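PDB 1Z08: Ras-related protein Rab-21, which belongs to the Rab branch of the Ras family of P-loop proteins and binds phosphoaminophosphonic acid-guanylate ester and a magnesium ion in this structure. Local coordinates for residues Asp92-Val97 / Ile131-Ser136; Lys144-Ser149 / Glu157-Asp162. The protein carries 1 engineered substitution. One frame throughout, in Å; residues are numbered along the deposited sequence.

Contact 1 (Asp92-Val97 / Ile131-Ser136)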
# COMPACT_ATOMS: atom_id res chain seq x y z
N ASP A 92 -9.86 -6.31 12.35
CA ASP A 92 -9.75 -4.92 12.81
C ASP A 92 -8.91 -4.07 11.86
O ASP A 92 -9.24 -2.91 11.58
CB ASP A 92 -9.16 -4.86 14.22
CG ASP A 92 -10.13 -5.35 15.29
OD1 ASP A 92 -11.32 -5.60 14.97
OD2 ASP A 92 -9.70 -5.47 16.45
N SER A 93 -7.82 -4.66 11.36
CA SER A 93 -6.91 -3.96 10.46
C SER A 93 -7.58 -3.62 9.13
O SER A 93 -7.28 -2.57 8.54
CB SER A 93 -5.62 -4.77 10.23
OG SER A 93 -5.82 -5.85 9.35
N PHE A 94 -8.48 -4.48 8.66
CA PHE A 94 -9.23 -4.19 7.44
C PHE A 94 -10.24 -3.06 7.65
O PHE A 94 -10.32 -2.14 6.85
CB PHE A 94 -9.95 -5.42 6.88
CG PHE A 94 -10.97 -5.07 5.82
CD1 PHE A 94 -10.57 -4.57 4.58
CD2 PHE A 94 -12.33 -5.20 6.08
CE1 PHE A 94 -11.51 -4.22 3.62
CE2 PHE A 94 -13.28 -4.86 5.12
CZ PHE A 94 -12.87 -4.37 3.89
N GLN A 95 -11.03 -3.16 8.72
CA GLN A 95 -12.06 -2.16 8.99
C GLN A 95 -11.47 -0.76 9.19
O GLN A 95 -12.12 0.24 8.88
CB GLN A 95 -12.95 -2.59 10.17
CG GLN A 95 -13.75 -3.88 9.93
CD GLN A 95 -14.73 -3.80 8.75
OE1 GLN A 95 -15.22 -2.72 8.41
NE2 GLN A 95 -15.02 -4.94 8.14
N LYS A 96 -10.23 -0.70 9.68
CA LYS A 96 -9.50 0.56 9.88
C LYS A 96 -9.16 1.28 8.57
O LYS A 96 -9.02 2.51 8.55
CB LYS A 96 -8.24 0.32 10.70
N VAL A 97 -9.02 0.52 7.48
CA VAL A 97 -8.74 1.06 6.14
C VAL A 97 -9.79 2.09 5.70
O VAL A 97 -9.46 3.08 5.05
CB VAL A 97 -8.59 -0.08 5.09
CG1 VAL A 97 -8.69 0.44 3.66
CG2 VAL A 97 -7.28 -0.84 5.30
N ILE A 131 -12.43 -11.78 1.53
CA ILE A 131 -11.92 -11.30 0.24
C ILE A 131 -13.02 -10.56 -0.52
O ILE A 131 -12.79 -9.48 -1.06
CB ILE A 131 -11.38 -12.45 -0.65
CG1 ILE A 131 -10.12 -13.07 -0.03
CG2 ILE A 131 -11.06 -11.95 -2.08
CD1 ILE A 131 -9.56 -14.25 -0.79
N GLN A 132 -14.22 -11.14 -0.52
CA GLN A 132 -15.35 -10.56 -1.24
C GLN A 132 -15.74 -9.19 -0.69
O GLN A 132 -16.00 -8.27 -1.47
CB GLN A 132 -16.53 -11.53 -1.27
CG GLN A 132 -16.22 -12.83 -2.02
CD GLN A 132 -15.80 -12.59 -3.46
OE1 GLN A 132 -16.61 -12.20 -4.30
NE2 GLN A 132 -14.52 -12.83 -3.75
N GLU A 133 -15.77 -9.05 0.63
CA GLU A 133 -16.05 -7.77 1.27
C GLU A 133 -14.98 -6.73 0.94
O GLU A 133 -15.30 -5.58 0.61
CB GLU A 133 -16.18 -7.92 2.80
CG GLU A 133 -16.49 -6.61 3.53
CD GLU A 133 -16.56 -6.75 5.04
OE1 GLU A 133 -16.33 -7.86 5.56
OE2 GLU A 133 -16.85 -5.74 5.71
N ALA A 134 -13.71 -7.13 1.02
CA ALA A 134 -12.58 -6.23 0.75
C ALA A 134 -12.57 -5.74 -0.69
O ALA A 134 -12.38 -4.54 -0.94
CB ALA A 134 -11.26 -6.91 1.10
N GLU A 135 -12.77 -6.66 -1.63
CA GLU A 135 -12.79 -6.33 -3.05
C GLU A 135 -13.99 -5.45 -3.39
O GLU A 135 -13.84 -4.44 -4.10
CB GLU A 135 -12.80 -7.59 -3.91
CG GLU A 135 -11.48 -8.34 -3.92
CD GLU A 135 -11.46 -9.50 -4.89
OE1 GLU A 135 -12.52 -9.83 -5.46
OE2 GLU A 135 -10.38 -10.08 -5.08
N SER A 136 -15.16 -5.82 -2.87
CA SER A 136 -16.38 -5.04 -3.03
C SER A 136 -16.20 -3.62 -2.50
O SER A 136 -16.54 -2.65 -3.19
CB SER A 136 -17.56 -5.72 -2.33
OG SER A 136 -18.71 -4.88 -2.35
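F94 and E133 meet because each sends its CG anti to its own backbone N (chi1 167° for F94), carrying ring and carboxylate into the groove between two helices. In the Ras-like alpha/beta fold these helices, 91-108 and 131-140, lie side by side on one face of the sheet, nearly parallel here, with segment axes 11.5 Å apart. A phenylalanine suits so wide a spacing: its ring spans the gap and sets CE1 3.7 Å from A134 CB and CZ 3.7 Å from A134 CA. The methyl of alanine is small enough to let the ring come this near the backbone of 131-136. Y86 of the underlying strand meets the F94 ring edge-to-face. On the outer side E133, extended beyond CG, puts OE2 at the ring edge, 3.7 Å from F94 CE2; the weakly positive C-H rim of the ring probably favours a carboxylate oxygen there. Q95 bends at chi2, and its NE2, which E91 of the same helix holds more strongly, also reaches this oxygen. The Q95 NE2 to E133 OE2 bond is 3.1 Å long and bends to 159°, lying in the amide plane but reaching OE2 from 43° above the carboxylate plane.

Contact 2 (Lys144-Ser149 / Glu157-Asp162); sequences KHYHTS and EELFLD. With GNP (phosphoaminophosphonic acid-guanylate ester), chain F.
Y146 presents one ring face to L159 and its hydroxyl to D162, two of the side chains with which helix 156-168 packs on edge strand 144-148 of the Ras-like fold. Strand and helix run nearly antiparallel, as befits an alpha-helix folding back over the strand before it. L159 crosses the tyrosine at about a right angle, and its CD1 makes a CH-pi contact 3.7 Å from the centroid of the Y146 ring, only 16° off the normal; within the ring the atom nearest L159 CD1 is Y146 CD1, at 3.6 Å. A branched leucine suits the place, since its other methyl, CD2, reaches toward T148 CG2 at 4.3 Å. T148 divides its two branches: the methyl looks to the helix while OG1 is hydrogen-bonded to N119.

D162 approaches from the ring edge, its carboxylate turned 64° from the ring. With CG anti to the backbone N (chi1 -162°), the carboxylate is carried out toward the strand, which places OD1 near the ring plane at the hydroxyl. R166, one turn further along, also bonds to the hydroxyl, so the polar end of Y146 is held from two residues of the helix. Further along the chain from Y146, S149 belongs to the nucleotide pocket: OG binds D122 and the amide of Q152, and S149 CA lies 3.4 Å from O6 of the guanine. At the tyrosine, Y146 OH donates to the anti lone pair of D162 OD1, at 2.6 Å.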
# COMPACT_ATOMS: atom_id res chain seq x y z
N LYS A 144 -8.38 0.03 -6.25
CA LYS A 144 -8.14 -1.33 -6.70
C LYS A 144 -7.66 -2.14 -5.50
O LYS A 144 -6.98 -1.61 -4.62
CB LYS A 144 -7.12 -1.36 -7.82
N HIS A 145 -8.05 -3.40 -5.47
CA HIS A 145 -7.63 -4.31 -4.41
C HIS A 145 -6.49 -5.20 -4.89
O HIS A 145 -6.47 -5.63 -6.05
CB HIS A 145 -8.82 -5.15 -3.91
CG HIS A 145 -8.49 -5.99 -2.71
ND1 HIS A 145 -8.66 -5.55 -1.42
CD2 HIS A 145 -7.96 -7.23 -2.62
CE1 HIS A 145 -8.27 -6.48 -0.58
NE2 HIS A 145 -7.84 -7.52 -1.28
N TYR A 146 -5.55 -5.48 -3.99
CA TYR A 146 -4.37 -6.28 -4.29
C TYR A 146 -4.08 -7.25 -3.15
O TYR A 146 -4.28 -6.91 -1.98
CB TYR A 146 -3.14 -5.39 -4.48
CG TYR A 146 -3.26 -4.31 -5.54
CD1 TYR A 146 -3.84 -3.08 -5.24
CD2 TYR A 146 -2.77 -4.52 -6.83
CE1 TYR A 146 -3.94 -2.08 -6.20
CE2 TYR A 146 -2.87 -3.51 -7.81
CZ TYR A 146 -3.46 -2.30 -7.48
OH TYR A 146 -3.57 -1.30 -8.41
N HIS A 147 -3.60 -8.44 -3.50
CA HIS A 147 -3.15 -9.43 -2.51
C HIS A 147 -1.63 -9.49 -2.51
O HIS A 147 -1.01 -9.60 -3.57
CB HIS A 147 -3.71 -10.82 -2.84
CG HIS A 147 -5.20 -10.92 -2.76
ND1 HIS A 147 -5.89 -10.82 -1.57
CD2 HIS A 147 -6.13 -11.14 -3.71
CE1 HIS A 147 -7.18 -10.97 -1.80
NE2 HIS A 147 -7.35 -11.16 -3.09
N THR A 148 -1.02 -9.43 -1.33
CA THR A 148 0.45 -9.50 -1.22
C THR A 148 0.92 -10.42 -0.10
O THR A 148 0.19 -10.70 0.85
CB THR A 148 1.09 -8.12 -0.95
OG1 THR A 148 0.58 -7.58 0.28
CG2 THR A 148 0.83 -7.15 -2.11
N SER A 149 2.16 -10.89 -0.24
CA SER A 149 2.92 -11.48 0.86
C SER A 149 4.34 -10.92 0.79
O SER A 149 5.10 -11.25 -0.13
CB SER A 149 2.96 -13.01 0.77
OG SER A 149 3.84 -13.55 1.75
N GLU A 157 5.71 -6.69 -6.75
CA GLU A 157 6.13 -6.14 -8.04
C GLU A 157 4.91 -5.67 -8.81
O GLU A 157 4.89 -4.57 -9.36
CB GLU A 157 6.89 -7.20 -8.85
CG GLU A 157 8.22 -7.63 -8.24
CD GLU A 157 9.25 -6.51 -8.18
OE1 GLU A 157 9.31 -5.69 -9.12
OE2 GLU A 157 10.00 -6.46 -7.18
N GLU A 158 3.88 -6.52 -8.83
CA GLU A 158 2.62 -6.26 -9.51
C GLU A 158 1.88 -5.05 -8.93
O GLU A 158 1.34 -4.24 -9.69
CB GLU A 158 1.73 -7.51 -9.44
CG GLU A 158 2.29 -8.74 -10.18
CD GLU A 158 3.19 -9.65 -9.32
OE1 GLU A 158 3.88 -9.16 -8.40
OE2 GLU A 158 3.20 -10.87 -9.59
N LEU A 159 1.87 -4.93 -7.60
CA LEU A 159 1.23 -3.80 -6.92
C LEU A 159 1.83 -2.45 -7.33
O LEU A 159 1.10 -1.55 -7.75
CB LEU A 159 1.33 -3.96 -5.39
CG LEU A 159 1.07 -2.74 -4.49
CD1 LEU A 159 -0.36 -2.24 -4.56
CD2 LEU A 159 1.47 -3.04 -3.05
N PHE A 160 3.15 -2.32 -7.22
CA PHE A 160 3.81 -1.06 -7.53
C PHE A 160 3.79 -0.75 -9.02
O PHE A 160 3.63 0.41 -9.40
CB PHE A 160 5.24 -1.04 -6.98
CG PHE A 160 5.31 -0.80 -5.49
CD1 PHE A 160 5.20 0.49 -4.98
CD2 PHE A 160 5.47 -1.86 -4.60
CE1 PHE A 160 5.26 0.72 -3.61
CE2 PHE A 160 5.53 -1.64 -3.23
CZ PHE A 160 5.42 -0.35 -2.73
N LEU A 161 3.92 -1.78 -9.85
CA LEU A 161 3.83 -1.61 -11.30
C LEU A 161 2.45 -1.10 -11.72
O LEU A 161 2.34 -0.16 -12.50
CB LEU A 161 4.17 -2.91 -12.04
CG LEU A 161 4.03 -2.93 -13.58
CD1 LEU A 161 5.04 -1.99 -14.24
CD2 LEU A 161 4.18 -4.34 -14.13
N ASP A 162 1.41 -1.72 -11.18
CA ASP A 162 0.03 -1.33 -11.49
C ASP A 162 -0.29 0.07 -10.98
O ASP A 162 -0.94 0.85 -11.68
CB ASP A 162 -0.97 -2.35 -10.94
CG ASP A 162 -2.33 -2.23 -11.61
OD1 ASP A 162 -3.33 -2.01 -10.89
OD2 ASP A 162 -2.40 -2.36 -12.85
PG GNP F . 4.66 -0.41 12.18
O1G GNP F . 4.54 -0.51 13.68
O2G GNP F . 6.03 -0.04 11.67
O3G GNP F . 3.55 0.53 11.80
N3B GNP F . 4.31 -1.85 11.55
PB GNP F . 4.44 -2.32 10.02
O1B GNP F . 3.16 -2.16 9.31
O2B GNP F . 5.61 -1.65 9.41
O3A GNP F . 4.69 -3.83 10.03
PA GNP F . 6.02 -4.60 9.84
O1A GNP F . 6.43 -4.56 8.42
O2A GNP F . 7.04 -4.21 10.84
O5' GNP F . 5.63 -6.10 10.13
C5' GNP F . 4.92 -6.44 11.32
C4' GNP F . 4.94 -7.94 11.51
O4' GNP F . 4.23 -8.59 10.43
C3' GNP F . 6.33 -8.58 11.55
O3' GNP F . 6.31 -9.63 12.50
C2' GNP F . 6.50 -9.07 10.11
O2' GNP F . 7.42 -10.14 9.96
C1' GNP F . 5.08 -9.53 9.80
N9 GNP F . 4.78 -9.58 8.37
C8 GNP F . 4.86 -8.55 7.46
N7 GNP F . 4.54 -8.90 6.25
C5 GNP F . 4.22 -10.25 6.35
C6 GNP F . 3.80 -11.18 5.37
O6 GNP F . 3.61 -10.99 4.16
N1 GNP F . 3.58 -12.46 5.91
C2 GNP F . 3.76 -12.79 7.23
N2 GNP F . 3.51 -14.06 7.57
N3 GNP F . 4.15 -11.93 8.16
C4 GNP F . 4.37 -10.68 7.66

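Overall arrangement
From the N terminus, the chain lays down four strands and helix 19-28 before it enters helix 91-108. Strand 113-119 and the loops after it lead to helix 131-140, where contact 1 closes a connection of 33 residues and pairs two helices on one face. After a short turn the chain enters strand 144-148, and contact 2 closes a much shorter loop of seven residues as helix 156-168 returns over the other face. The contacts therefore follow in series, neither nested nor crossed; the centres of contact 1 and contact 2 are about 16 Å apart. Edge strand 144-148 joins them: H145 and H147 touch helix 131-140, whereas Y146 and T148 face helix 156-168.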